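PDB 3QGM: p-nitrophenyl phosphatase (Pho2) from Archaeoglobus fulgidus, which probably hydrolyses phosphate esters as a metal-dependent phosphatase of the haloacid dehalogenase (HAD) superfamily, and binds a calcium ion in this crystal form. Local coordinates for residues E31-L36 / N257-M262; G40-F45 / L200-K205; R52-L57 / I73-Y78; E119-G124 / I145-T150; A208-Q213 / E227-L232. All coordinates share one frame; numbering follows the deposited sequence.

Interaction 1. Residues E31-L36 / N257-M262; sequences EGVKKL and NSLKDM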
# COMPACT_ATOMS: atom_id res chain seq x y z
N GLU A 31 -30.59 9.34 -22.42
CA GLU A 31 -31.74 10.17 -22.67
C GLU A 31 -31.57 11.54 -22.00
O GLU A 31 -31.78 12.59 -22.60
CB GLU A 31 -33.00 9.51 -22.08
CG GLU A 31 -33.67 8.31 -22.84
CD GLU A 31 -34.88 7.72 -22.03
OE1 GLU A 31 -35.99 8.33 -22.10
OE2 GLU A 31 -34.71 6.67 -21.31
N GLY A 32 -31.19 11.53 -20.73
CA GLY A 32 -31.03 12.76 -19.98
C GLY A 32 -30.01 13.70 -20.57
O GLY A 32 -30.20 14.91 -20.58
N VAL A 33 -28.91 13.15 -21.07
CA VAL A 33 -27.90 13.99 -21.70
C VAL A 33 -28.50 14.63 -22.93
O VAL A 33 -28.38 15.83 -23.15
CB VAL A 33 -26.67 13.19 -22.14
CG1 VAL A 33 -25.80 14.04 -23.13
CG2 VAL A 33 -25.87 12.77 -20.93
N LYS A 34 -29.16 13.80 -23.73
CA LYS A 34 -29.75 14.30 -24.95
C LYS A 34 -30.76 15.40 -24.68
O LYS A 34 -30.73 16.44 -25.34
CB LYS A 34 -30.36 13.15 -25.75
CG LYS A 34 -29.32 12.15 -26.29
CD LYS A 34 -30.00 11.20 -27.29
CE LYS A 34 -29.11 10.04 -27.70
NZ LYS A 34 -29.87 9.01 -28.48
N LYS A 35 -31.64 15.20 -23.70
CA LYS A 35 -32.60 16.25 -23.34
C LYS A 35 -31.92 17.52 -22.84
O LYS A 35 -32.41 18.63 -23.12
CB LYS A 35 -33.66 15.77 -22.32
CG LYS A 35 -34.77 14.87 -22.90
CD LYS A 35 -34.39 13.38 -22.98
CE LYS A 35 -35.61 12.42 -23.13
NZ LYS A 35 -35.19 11.06 -23.67
N LEU A 36 -30.79 17.36 -22.13
CA LEU A 36 -30.00 18.52 -21.67
C LEU A 36 -29.38 19.37 -22.80
O LEU A 36 -29.37 20.58 -22.70
CB LEU A 36 -28.88 18.08 -20.70
CG LEU A 36 -29.25 17.90 -19.22
CD1 LEU A 36 -28.02 17.46 -18.42
CD2 LEU A 36 -29.85 19.18 -18.63
N ASN A 257 -33.64 9.45 -9.26
CA ASN A 257 -33.42 8.07 -9.65
C ASN A 257 -32.39 8.01 -10.78
O ASN A 257 -31.49 7.21 -10.73
CB ASN A 257 -34.76 7.41 -10.05
CG ASN A 257 -35.54 6.88 -8.84
OD1 ASN A 257 -34.94 6.45 -7.85
ND2 ASN A 257 -36.86 6.87 -8.93
N SER A 258 -32.54 8.87 -11.78
CA SER A 258 -31.63 8.91 -12.90
C SER A 258 -31.53 10.32 -13.44
O SER A 258 -32.31 11.20 -13.07
CB SER A 258 -32.15 7.99 -14.03
OG SER A 258 -33.32 8.55 -14.55
N LEU A 259 -30.57 10.54 -14.35
CA LEU A 259 -30.40 11.86 -14.95
C LEU A 259 -31.68 12.30 -15.72
O LEU A 259 -32.04 13.50 -15.73
CB LEU A 259 -29.17 11.86 -15.87
CG LEU A 259 -28.82 13.18 -16.53
CD1 LEU A 259 -28.37 14.16 -15.47
CD2 LEU A 259 -27.71 12.88 -17.55
N LYS A 260 -32.34 11.33 -16.36
CA LYS A 260 -33.61 11.60 -17.05
C LYS A 260 -34.56 12.31 -16.10
O LYS A 260 -35.10 13.36 -16.42
CB LYS A 260 -34.23 10.30 -17.59
CG LYS A 260 -35.72 10.34 -17.88
CD LYS A 260 -36.20 8.98 -18.43
CE LYS A 260 -37.57 8.60 -17.89
NZ LYS A 260 -37.59 8.45 -16.36
N ASP A 261 -34.74 11.73 -14.91
CA ASP A 261 -35.65 12.29 -13.93
C ASP A 261 -35.22 13.69 -13.46
O ASP A 261 -36.07 14.57 -13.28
CB ASP A 261 -35.80 11.34 -12.73
CG ASP A 261 -36.41 9.99 -13.11
OD1 ASP A 261 -37.20 9.89 -14.07
OD2 ASP A 261 -36.07 8.99 -12.44
N MSE A 262 -33.91 13.90 -13.30
CA MSE A 262 -33.39 15.21 -12.93
C MSE A 262 -33.84 16.20 -13.97
O MSE A 262 -34.29 17.33 -13.64
CB MSE A 262 -31.87 15.24 -12.89
CG MSE A 262 -31.30 16.63 -12.51
SE MSE A 262 -29.43 16.95 -12.90
CE MSE A 262 -29.71 17.63 -14.71
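Gly32 and Lys260 bring the two helices together, their CA atoms only 4.1 Å apart. The approach depends on the glycine: a CB at that position would probably clash with CG of Leu259 and the backbone N of Lys260. Leu259 fills the tight part of the contact. With its CG anti to the backbone N (chi1 -177°), the leucine reaches over the glycine, and its CD2 lies 3.7 Å from the backbone N of Val33 and 3.8 Å from CG2 of the same valine. Deeper in, CD1 of Leu36 meets the CE methyl of Met262, a selenomethionine, at 4.1 Å, the two side chains crossing at about a right angle. Both helices, 27-38 and the C-terminal 259-264, pack on one side of the parallel sheet of the HAD-type Rossmann-like core, where Leu36 and Met262 share Tyr11 of strand 10-14. Toward solvent the packing is looser. Glu31 and Lys260 run side by side, and OE1 of Glu31 comes within 3.7 Å of the lysine CD, but their charged ends do not meet. NZ of Lys260 turns back to OD1 of Asp261, a 2.7 Å salt bridge on the syn side, 29° out of the carboxylate plane.

Interaction 2. Residues G40-F45 / L200-K205; sequences GKKIIF and LGLDAK
Strand 42-45 passes the C-terminal end of helix 190-200 without backbone pairing, the closest CA atoms being those of Ile44 and Leu200, 7.1 Å apart. Leu200 fills the interval. Its CG is anti to the carbonyl carbon (chi1 -77°), which carries the branched end to the strand: CG meets CG2 of Ile44 at 3.8 Å, and CD2 reaches CB of Lys42 at 4.0 Å. Lys42 then follows the helix end outward. Its chain bends near the tip, CD passing 4.3 Å from CD1 of Leu202, and NZ donates to the backbone O of Leu200 over 3.2 Å, tilted 21° from the carbonyl plane. The ammonium group thus sits at the C-terminal end of the helix, where its charge probably suits the helix dipole. Shortening Leu200 to an alanine would probably leave CG2 of Ile44 and CB of Lys42 facing a gap between strand and helix. Gly201, with positive phi, is the C-prime residue of a Schellman motif closing helix 190-200; the whole is helix-on-sheet packing of an alpha/beta Rossmann-like core, with Leu200 also resting on Ile12 of the neighbouring strand 10-14.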
# COMPACT_ATOMS: atom_id res chain seq x y z
N GLY A 40 -30.24 23.23 -24.54
CA GLY A 40 -29.12 24.17 -24.67
C GLY A 40 -28.20 24.29 -23.46
O GLY A 40 -27.42 25.25 -23.38
N LYS A 41 -28.25 23.33 -22.52
CA LYS A 41 -27.36 23.38 -21.36
C LYS A 41 -25.99 22.90 -21.81
O LYS A 41 -25.89 22.02 -22.69
CB LYS A 41 -27.84 22.51 -20.20
CG LYS A 41 -29.27 22.73 -19.73
CD LYS A 41 -29.60 24.16 -19.32
CE LYS A 41 -30.71 24.16 -18.27
NZ LYS A 41 -31.16 25.54 -17.80
N LYS A 42 -24.95 23.50 -21.24
CA LYS A 42 -23.60 23.12 -21.53
C LYS A 42 -23.26 21.98 -20.57
O LYS A 42 -23.75 21.95 -19.43
CB LYS A 42 -22.63 24.28 -21.28
CG LYS A 42 -22.90 25.56 -22.09
CD LYS A 42 -22.06 26.67 -21.46
CE LYS A 42 -21.59 27.76 -22.44
NZ LYS A 42 -20.12 27.70 -22.68
N ILE A 43 -22.43 21.06 -21.03
CA ILE A 43 -22.12 19.86 -20.27
C ILE A 43 -20.65 19.59 -20.40
O ILE A 43 -20.05 19.82 -21.44
CB ILE A 43 -22.93 18.63 -20.81
CG1 ILE A 43 -24.42 18.86 -20.63
CG2 ILE A 43 -22.53 17.35 -20.08
CD1 ILE A 43 -25.24 17.65 -20.95
N ILE A 44 -20.04 19.12 -19.32
CA ILE A 44 -18.74 18.54 -19.41
C ILE A 44 -18.77 17.24 -18.62
O ILE A 44 -19.24 17.18 -17.47
CB ILE A 44 -17.63 19.48 -18.94
CG1 ILE A 44 -16.25 18.81 -19.14
CG2 ILE A 44 -17.79 19.87 -17.50
CD1 ILE A 44 -15.07 19.82 -19.23
N PHE A 45 -18.32 16.18 -19.28
CA PHE A 45 -18.28 14.85 -18.68
C PHE A 45 -16.94 14.69 -17.96
O PHE A 45 -15.88 14.99 -18.53
CB PHE A 45 -18.45 13.79 -19.77
CG PHE A 45 -19.76 13.87 -20.49
CD1 PHE A 45 -19.85 14.48 -21.73
CD2 PHE A 45 -20.92 13.32 -19.93
CE1 PHE A 45 -21.08 14.58 -22.40
CE2 PHE A 45 -22.15 13.41 -20.60
CZ PHE A 45 -22.22 14.04 -21.84
N LEU A 200 -15.86 25.05 -19.07
CA LEU A 200 -17.25 25.47 -19.23
C LEU A 200 -17.34 26.99 -19.44
O LEU A 200 -18.25 27.48 -20.08
CB LEU A 200 -18.09 25.07 -18.00
CG LEU A 200 -18.53 23.60 -17.86
CD1 LEU A 200 -19.09 23.35 -16.48
CD2 LEU A 200 -19.54 23.20 -18.94
N GLY A 201 -16.37 27.72 -18.88
CA GLY A 201 -16.43 29.18 -18.82
C GLY A 201 -17.56 29.60 -17.90
O GLY A 201 -18.30 30.53 -18.21
N LEU A 202 -17.75 28.86 -16.79
CA LEU A 202 -18.86 29.17 -15.87
C LEU A 202 -18.35 29.24 -14.47
O LEU A 202 -17.41 28.58 -14.10
CB LEU A 202 -20.01 28.14 -15.97
CG LEU A 202 -20.79 28.01 -17.29
CD1 LEU A 202 -21.83 26.89 -17.22
CD2 LEU A 202 -21.45 29.34 -17.74
N ASP A 203 -18.99 30.09 -13.68
CA ASP A 203 -18.80 30.12 -12.24
C ASP A 203 -19.57 28.96 -11.63
O ASP A 203 -20.61 28.54 -12.15
CB ASP A 203 -19.37 31.43 -11.70
CG ASP A 203 -19.07 31.64 -10.21
OD1 ASP A 203 -19.78 31.06 -9.35
OD2 ASP A 203 -18.12 32.40 -9.91
N ALA A 204 -19.08 28.48 -10.50
CA ALA A 204 -19.68 27.36 -9.82
C ALA A 204 -21.15 27.60 -9.54
O ALA A 204 -21.95 26.66 -9.55
CB ALA A 204 -18.95 27.11 -8.51
N LYS A 205 -21.51 28.85 -9.29
CA LYS A 205 -22.87 29.19 -8.89
C LYS A 205 -23.87 28.84 -9.99
O LYS A 205 -25.05 28.63 -9.72
CB LYS A 205 -22.97 30.69 -8.51
CG LYS A 205 -22.99 31.60 -9.74
CD LYS A 205 -22.90 33.10 -9.43
CE LYS A 205 -22.91 33.90 -10.74
NZ LYS A 205 -23.37 35.30 -10.49

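Interaction 3. Residues R52-L57 / I73-Y78; sequences RSRRIL and ILVATY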
# COMPACT_ATOMS: atom_id res chain seq x y z
N ARG A 52 -7.47 5.02 -19.35
CA ARG A 52 -7.85 5.22 -20.75
C ARG A 52 -7.67 6.70 -21.16
O ARG A 52 -7.81 7.63 -20.33
CB ARG A 52 -9.28 4.76 -20.99
CG ARG A 52 -9.63 3.32 -20.56
CD ARG A 52 -8.65 2.24 -21.01
NE ARG A 52 -8.37 2.17 -22.45
CZ ARG A 52 -9.07 1.48 -23.35
NH1 ARG A 52 -10.16 0.79 -23.02
NH2 ARG A 52 -8.71 1.50 -24.62
N SER A 53 -7.26 6.90 -22.40
CA SER A 53 -7.00 8.22 -22.94
C SER A 53 -8.33 8.96 -23.11
O SER A 53 -9.41 8.33 -23.15
CB SER A 53 -6.28 8.08 -24.27
OG SER A 53 -7.13 7.53 -25.26
N ARG A 54 -8.27 10.28 -23.24
CA ARG A 54 -9.48 11.06 -23.44
C ARG A 54 -10.25 10.56 -24.64
O ARG A 54 -11.49 10.46 -24.59
CB ARG A 54 -9.18 12.54 -23.64
CG ARG A 54 -10.47 13.33 -23.87
CD ARG A 54 -10.34 14.84 -23.84
NE ARG A 54 -9.44 15.31 -24.87
CZ ARG A 54 -9.29 16.60 -25.22
NH1 ARG A 54 -8.40 16.89 -26.14
NH2 ARG A 54 -9.99 17.59 -24.65
N ARG A 55 -9.56 10.28 -25.74
CA ARG A 55 -10.29 9.98 -26.96
C ARG A 55 -10.99 8.66 -26.88
O ARG A 55 -12.03 8.51 -27.49
CB ARG A 55 -9.39 10.07 -28.19
CG ARG A 55 -10.15 9.99 -29.49
CD ARG A 55 -9.36 10.59 -30.62
NE ARG A 55 -8.93 11.94 -30.28
CZ ARG A 55 -9.61 13.04 -30.55
NH1 ARG A 55 -10.78 12.98 -31.21
NH2 ARG A 55 -9.11 14.21 -30.17
N ILE A 56 -10.48 7.69 -26.12
CA ILE A 56 -11.28 6.44 -25.89
C ILE A 56 -12.65 6.73 -25.28
O ILE A 56 -13.72 6.24 -25.76
CB ILE A 56 -10.54 5.46 -25.00
CG1 ILE A 56 -9.19 5.05 -25.63
CG2 ILE A 56 -11.42 4.31 -24.58
CD1 ILE A 56 -9.27 4.35 -26.93
N LEU A 57 -12.65 7.55 -24.23
CA LEU A 57 -13.91 7.91 -23.56
C LEU A 57 -14.82 8.78 -24.43
O LEU A 57 -16.05 8.64 -24.39
CB LEU A 57 -13.60 8.56 -22.20
CG LEU A 57 -13.09 7.57 -21.12
CD1 LEU A 57 -12.83 8.25 -19.77
CD2 LEU A 57 -14.11 6.44 -20.93
N ILE A 73 -15.09 16.52 -22.68
CA ILE A 73 -14.63 15.32 -21.93
C ILE A 73 -13.40 15.69 -21.12
O ILE A 73 -12.42 16.15 -21.69
CB ILE A 73 -14.14 14.14 -22.85
CG1 ILE A 73 -15.12 13.76 -23.97
CG2 ILE A 73 -13.86 12.91 -22.01
CD1 ILE A 73 -16.28 13.03 -23.48
N LEU A 74 -13.46 15.50 -19.80
CA LEU A 74 -12.31 15.73 -18.94
C LEU A 74 -12.07 14.45 -18.15
O LEU A 74 -12.83 14.15 -17.19
CB LEU A 74 -12.55 16.93 -18.01
CG LEU A 74 -11.36 17.49 -17.19
CD1 LEU A 74 -10.17 17.93 -18.07
CD2 LEU A 74 -11.83 18.61 -16.34
N VAL A 75 -11.03 13.71 -18.54
CA VAL A 75 -10.69 12.46 -17.87
C VAL A 75 -9.33 12.63 -17.17
O VAL A 75 -8.50 13.46 -17.56
CB VAL A 75 -10.72 11.26 -18.86
CG1 VAL A 75 -9.63 11.41 -19.99
CG2 VAL A 75 -10.65 9.91 -18.08
N ALA A 76 -9.17 11.89 -16.07
CA ALA A 76 -8.07 12.12 -15.17
C ALA A 76 -6.74 11.93 -15.87
O ALA A 76 -5.80 12.58 -15.53
CB ALA A 76 -8.18 11.16 -13.91
N THR A 77 -6.67 11.02 -16.83
CA THR A 77 -5.40 10.79 -17.51
C THR A 77 -4.99 12.08 -18.25
O THR A 77 -3.87 12.62 -18.07
CB THR A 77 -5.50 9.66 -18.54
OG1 THR A 77 -6.61 9.90 -19.41
CG2 THR A 77 -5.65 8.24 -17.83
N TYR A 78 -5.93 12.62 -19.01
CA TYR A 78 -5.67 13.91 -19.73
C TYR A 78 -5.46 15.08 -18.74
O TYR A 78 -4.57 15.94 -18.94
CB TYR A 78 -6.84 14.17 -20.68
CG TYR A 78 -6.94 15.53 -21.32
CD1 TYR A 78 -6.35 15.76 -22.55
CD2 TYR A 78 -7.64 16.59 -20.72
CE1 TYR A 78 -6.44 16.97 -23.19
CE2 TYR A 78 -7.72 17.88 -21.36
CZ TYR A 78 -7.10 18.03 -22.60
OH TYR A 78 -7.13 19.20 -23.33
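Arg54 lies along strand 73-75 and ends on Tyr78. Its CB touches CG1 of Val75 at 3.8 Å, and CG passes close to the side chain of Ile73, which adopts two conformers. CD comes 3.3 Å from the backbone O of Ile73 and also sits over the Tyr78 ring as a CH-pi contact. A bend at chi3 (61°) lays the guanidinium flat on that ring: NE of Arg54 is 3.8 Å from CE1 of Tyr78, and the arginine CZ stands 4.0 Å from the ring centroid, a cation-pi stack with planes 20° apart. NH1 and NH2 continue across it toward the phenol end. A leucine in place of Arg54 is likely to leave the face of Tyr78 without its cationic partner and the ring freer to turn. Nearby, Thr77 OG1 donates to the backbone O of Arg52 at 2.7 Å, linking the start of helix 76-87 to the turn before helix 54-63. The contact thus belongs to the beta-alpha-beta unit of strand 42-47, helix 54-63 and edge strand 73-75, while Glu104 of helix 99-107 accepts from the backbone N of Arg54.

Interaction 4. Residues E119-G124 / I145-T150; sequences EYLVVG and IRYIAT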
# COMPACT_ATOMS: atom_id res chain seq x y z
N GLU A 119 11.68 14.18 -13.31
CA GLU A 119 11.33 15.30 -12.45
C GLU A 119 9.94 15.12 -11.81
O GLU A 119 9.65 15.77 -10.82
CB GLU A 119 11.30 16.62 -13.21
CG GLU A 119 12.24 16.71 -14.39
CD GLU A 119 11.85 17.87 -15.31
OE1 GLU A 119 11.47 18.92 -14.73
OE2 GLU A 119 11.89 17.71 -16.56
N TYR A 120 9.08 14.30 -12.41
CA TYR A 120 7.76 14.04 -11.86
C TYR A 120 7.53 12.54 -11.73
O TYR A 120 7.84 11.76 -12.65
CB TYR A 120 6.65 14.61 -12.75
CG TYR A 120 6.44 16.12 -12.71
CD1 TYR A 120 7.34 16.99 -13.33
CD2 TYR A 120 5.33 16.68 -12.04
CE1 TYR A 120 7.15 18.39 -13.27
CE2 TYR A 120 5.15 18.08 -11.97
CZ TYR A 120 6.06 18.91 -12.60
OH TYR A 120 5.85 20.25 -12.58
N LEU A 121 6.95 12.16 -10.59
CA LEU A 121 6.37 10.87 -10.39
C LEU A 121 4.87 10.98 -10.61
O LEU A 121 4.21 11.75 -9.95
CB LEU A 121 6.70 10.35 -8.95
CG LEU A 121 5.96 9.10 -8.44
CD1 LEU A 121 6.20 7.89 -9.39
CD2 LEU A 121 6.33 8.81 -6.89
N VAL A 122 4.34 10.19 -11.54
CA VAL A 122 2.94 10.19 -11.91
C VAL A 122 2.34 8.81 -11.58
O VAL A 122 2.72 7.80 -12.14
CB VAL A 122 2.77 10.54 -13.41
CG1 VAL A 122 1.32 10.68 -13.79
CG2 VAL A 122 3.53 11.83 -13.71
N VAL A 123 1.46 8.79 -10.59
CA VAL A 123 0.94 7.54 -10.09
C VAL A 123 -0.44 7.38 -10.67
O VAL A 123 -1.27 8.22 -10.49
CB VAL A 123 0.91 7.56 -8.55
CG1 VAL A 123 -0.07 6.55 -8.04
CG2 VAL A 123 2.33 7.32 -7.96
N GLY A 124 -0.64 6.33 -11.44
CA GLY A 124 -1.96 5.91 -11.89
C GLY A 124 -2.04 4.39 -11.70
O GLY A 124 -1.01 3.71 -11.62
N ILE A 145 11.12 13.89 -5.68
CA ILE A 145 10.54 14.56 -6.84
C ILE A 145 9.04 14.79 -6.68
O ILE A 145 8.36 14.18 -5.87
CB ILE A 145 10.90 13.82 -8.17
CG1 ILE A 145 10.20 12.46 -8.31
CG2 ILE A 145 12.45 13.62 -8.25
CD1 ILE A 145 10.49 11.74 -9.66
N ARG A 146 8.55 15.76 -7.43
CA ARG A 146 7.17 16.18 -7.37
C ARG A 146 6.30 14.99 -7.75
O ARG A 146 6.60 14.28 -8.69
CB ARG A 146 6.98 17.35 -8.36
CG ARG A 146 5.57 17.89 -8.46
CD ARG A 146 5.67 19.44 -8.60
NE ARG A 146 4.38 20.10 -8.77
CZ ARG A 146 3.60 20.51 -7.76
NH1 ARG A 146 3.97 20.34 -6.50
NH2 ARG A 146 2.44 21.10 -8.04
N TYR A 147 5.20 14.82 -7.04
CA TYR A 147 4.48 13.58 -7.02
C TYR A 147 3.01 13.89 -7.28
O TYR A 147 2.33 14.51 -6.47
CB TYR A 147 4.78 12.90 -5.67
CG TYR A 147 3.93 11.72 -5.25
CD1 TYR A 147 3.12 11.02 -6.15
CD2 TYR A 147 3.99 11.28 -3.94
CE1 TYR A 147 2.35 9.94 -5.72
CE2 TYR A 147 3.22 10.20 -3.50
CZ TYR A 147 2.41 9.53 -4.39
OH TYR A 147 1.65 8.49 -3.91
N ILE A 148 2.53 13.47 -8.45
CA ILE A 148 1.17 13.65 -8.84
C ILE A 148 0.43 12.32 -8.94
O ILE A 148 0.95 11.34 -9.49
CB ILE A 148 1.07 14.32 -10.23
CG1 ILE A 148 2.12 15.43 -10.34
CG2 ILE A 148 -0.35 14.88 -10.40
CD1 ILE A 148 1.78 16.64 -9.52
N ALA A 149 -0.79 12.29 -8.49
CA ALA A 149 -1.64 11.11 -8.68
C ALA A 149 -2.86 11.50 -9.54
O ALA A 149 -3.42 12.58 -9.40
CB ALA A 149 -2.07 10.51 -7.35
N THR A 150 -3.24 10.59 -10.42
CA THR A 150 -4.35 10.78 -11.31
C THR A 150 -5.67 10.90 -10.56
O THR A 150 -6.53 11.75 -10.87
CB THR A 150 -4.41 9.60 -12.32
OG1 THR A 150 -4.40 8.35 -11.61
CG2 THR A 150 -3.20 9.62 -13.29
O HOH W 1 10.50 17.40 -8.71
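Four backbone hydrogen bonds join Leu121 and Val123 to Arg146, Ile148 and Thr150 in parallel register. Leu121 N donates to Arg146 O and its O accepts from Ile148 N (2.8 Å); Val123 repeats the pattern with Ile148 O and Thr150 N. All are nearly straight, and CA-H...O contacts lie between them. Where the pairing opens at the start of the strands, a water bridges the gap, donating to Glu119 O at 2.8 Å and accepting from Arg146 N.

Aromatic contacts differ on the two faces. On one, CD2 of Leu121 lies over the Tyr147 ring, a CH-pi contact 4.2 Å from the centroid, and CG2 of Val123 comes to 3.4 Å from CE1 of the same ring. On the other, Tyr120 and Arg146 run side by side, CE2 of Tyr120 meeting CG of Arg146 at 3.5 Å, with ring and guanidinium planes 74° apart; CG1 of Ile148 meets the ring edge at CD2, 3.8 Å away.

The polar ends of Tyr120 and Arg146 converge on Glu87, in a hydrogen bond and a salt bridge. Helix 131-143 connects the strands in a beta-alpha-beta unit at the middle of the five-stranded parallel sheet, with helix 76-87 covering the Tyr120 face and helix 167-177 the Tyr147 face.

Interaction 5. Residues A208-Q213 / E227-L232; sequences AVVGDQ and ETVLVL. With CA (calcium ion), chain E.
Val210 and Val229 lie side by side on one face of two parallel strands, CG2 of the first 4.0 Å from CB of the second. Each has CG1 anti to its own backbone N (chi1 180° in Val210), which turns CG2 to the N side. Val231 is rotated differently: its CG1 is anti to the carbonyl carbon and meets CG1 of Val210 at 4.1 Å, while CG2 faces the backbone O of Gly211. SE of Met262 in helix 259-264 packs against this valine face. Leu230, on the other face, curls its CD1 over the end of strand 208-211, 3.5 Å from C of Asp212. Backbone bonds hold the register, from Val209 N to Glu227 O (2.9 Å) through to Val231 N to Gly211 O. Helix 214-224 connects the two strands in a beta-alpha-beta unit of the Rossmann-like HAD core, whose metal site lies at the C-terminal strand ends. There CG of Asp212 stands between the backbone N and the carbonyl carbon (chi1 71°), sending the carboxylate away from strand 227-231. OD1 binds the calcium ion at 2.3 Å; OD2 accepts from a calcium-bound water at 2.6 Å and from the backbone N of Val235. Asp14 and the backbone O of Asp16 also bind the ion. Gln213 stretches alongside, its NE2 donating to another calcium-bound water at 2.9 Å.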
# COMPACT_ATOMS: atom_id res chain seq x y z
N ALA A 208 -24.13 22.64 -11.77
CA ALA A 208 -24.43 21.52 -10.86
C ALA A 208 -23.55 20.32 -11.21
O ALA A 208 -23.25 20.08 -12.36
CB ALA A 208 -25.93 21.14 -10.89
N VAL A 209 -23.13 19.59 -10.19
CA VAL A 209 -22.22 18.45 -10.33
C VAL A 209 -23.07 17.20 -10.08
O VAL A 209 -23.71 17.08 -9.04
CB VAL A 209 -21.07 18.60 -9.34
CG1 VAL A 209 -20.15 17.29 -9.26
CG2 VAL A 209 -20.27 19.84 -9.70
N VAL A 210 -23.13 16.31 -11.07
CA VAL A 210 -24.03 15.17 -11.01
C VAL A 210 -23.18 13.94 -10.99
O VAL A 210 -22.19 13.86 -11.76
CB VAL A 210 -24.90 15.06 -12.29
CG1 VAL A 210 -25.84 13.83 -12.18
CG2 VAL A 210 -25.72 16.34 -12.53
N GLY A 211 -23.57 12.98 -10.16
CA GLY A 211 -22.85 11.75 -10.01
C GLY A 211 -23.55 10.71 -9.17
O GLY A 211 -24.66 10.93 -8.66
N ASP A 212 -22.89 9.58 -9.01
CA ASP A 212 -23.47 8.42 -8.35
C ASP A 212 -22.81 8.11 -7.03
O ASP A 212 -23.27 7.22 -6.37
CB ASP A 212 -23.46 7.17 -9.25
CG ASP A 212 -22.07 6.59 -9.47
OD1 ASP A 212 -21.08 7.34 -9.49
OD2 ASP A 212 -21.97 5.36 -9.66
N GLN A 213 -21.76 8.85 -6.65
CA GLN A 213 -21.02 8.65 -5.39
C GLN A 213 -20.94 9.92 -4.53
O GLN A 213 -20.43 10.98 -4.94
CB GLN A 213 -19.60 8.16 -5.68
CG GLN A 213 -19.55 6.79 -6.31
CD GLN A 213 -18.12 6.26 -6.42
OE1 GLN A 213 -17.73 5.37 -5.68
NE2 GLN A 213 -17.36 6.77 -7.36
N GLU A 227 -23.72 23.36 -6.62
CA GLU A 227 -24.81 22.52 -6.16
C GLU A 227 -24.59 21.12 -6.67
O GLU A 227 -24.03 20.93 -7.74
CB GLU A 227 -26.18 23.01 -6.68
CG GLU A 227 -26.62 24.34 -6.10
CD GLU A 227 -28.09 24.62 -6.41
OE1 GLU A 227 -28.35 25.24 -7.45
OE2 GLU A 227 -28.96 24.15 -5.66
N THR A 228 -25.06 20.15 -5.90
CA THR A 228 -24.76 18.76 -6.14
C THR A 228 -26.06 17.98 -6.30
O THR A 228 -27.08 18.23 -5.61
CB THR A 228 -23.97 18.15 -4.94
OG1 THR A 228 -24.71 18.40 -3.74
CG2 THR A 228 -22.55 18.76 -4.84
N VAL A 229 -26.00 17.03 -7.24
CA VAL A 229 -27.11 16.14 -7.57
C VAL A 229 -26.62 14.70 -7.53
O VAL A 229 -25.67 14.33 -8.23
CB VAL A 229 -27.67 16.36 -9.00
CG1 VAL A 229 -28.72 15.32 -9.29
CG2 VAL A 229 -28.25 17.81 -9.21
N LEU A 230 -27.27 13.87 -6.74
CA LEU A 230 -26.95 12.46 -6.71
C LEU A 230 -28.01 11.68 -7.47
O LEU A 230 -29.23 11.86 -7.26
CB LEU A 230 -26.87 11.95 -5.26
CG LEU A 230 -26.47 10.47 -5.12
CD1 LEU A 230 -24.96 10.25 -5.35
CD2 LEU A 230 -26.85 9.98 -3.74
N VAL A 231 -27.56 10.80 -8.35
CA VAL A 231 -28.47 9.90 -9.04
C VAL A 231 -28.26 8.50 -8.53
O VAL A 231 -27.20 8.17 -7.99
CB VAL A 231 -28.35 9.92 -10.58
CG1 VAL A 231 -28.81 11.28 -11.11
CG2 VAL A 231 -26.93 9.54 -11.04
N LEU A 232 -29.27 7.68 -8.74
CA LEU A 232 -29.33 6.35 -8.13
C LEU A 232 -29.20 5.22 -9.17
O LEU A 232 -29.56 4.08 -8.90
CB LEU A 232 -30.63 6.25 -7.30
CG LEU A 232 -30.80 7.30 -6.19
CD1 LEU A 232 -32.12 7.09 -5.47
CD2 LEU A 232 -29.63 7.30 -5.17
CA CA E . -19.34 7.38 -10.95
O HOH W 2 -19.43 5.05 -10.22
O HOH W 3 -18.28 8.49 -9.47
O HOH W 4 -17.22 6.65 -11.64

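In the fold
From the N terminus, helix 27-38 opens the longest loop, which interaction 1 closes only at the C-terminal helix, so the other four contacts fall within its span. Strand 42-47 follows and, through interaction 2, meets the end of helix 190-200, enclosing interactions 3 and 4. These come in series: interaction 3 closes the helix-to-strand half of a beta-alpha-beta unit at the edge of the six-stranded sheet, and interaction 4 joins the two strands of another in the five-stranded sheet. They touch where Ala76 packs on Thr150. Interaction 5 comes after interaction 2 closes, returning the chain to the core sheet beside the metal site, and Val210 and Val231 pack against the C-terminal segment of interaction 1. No loops cross.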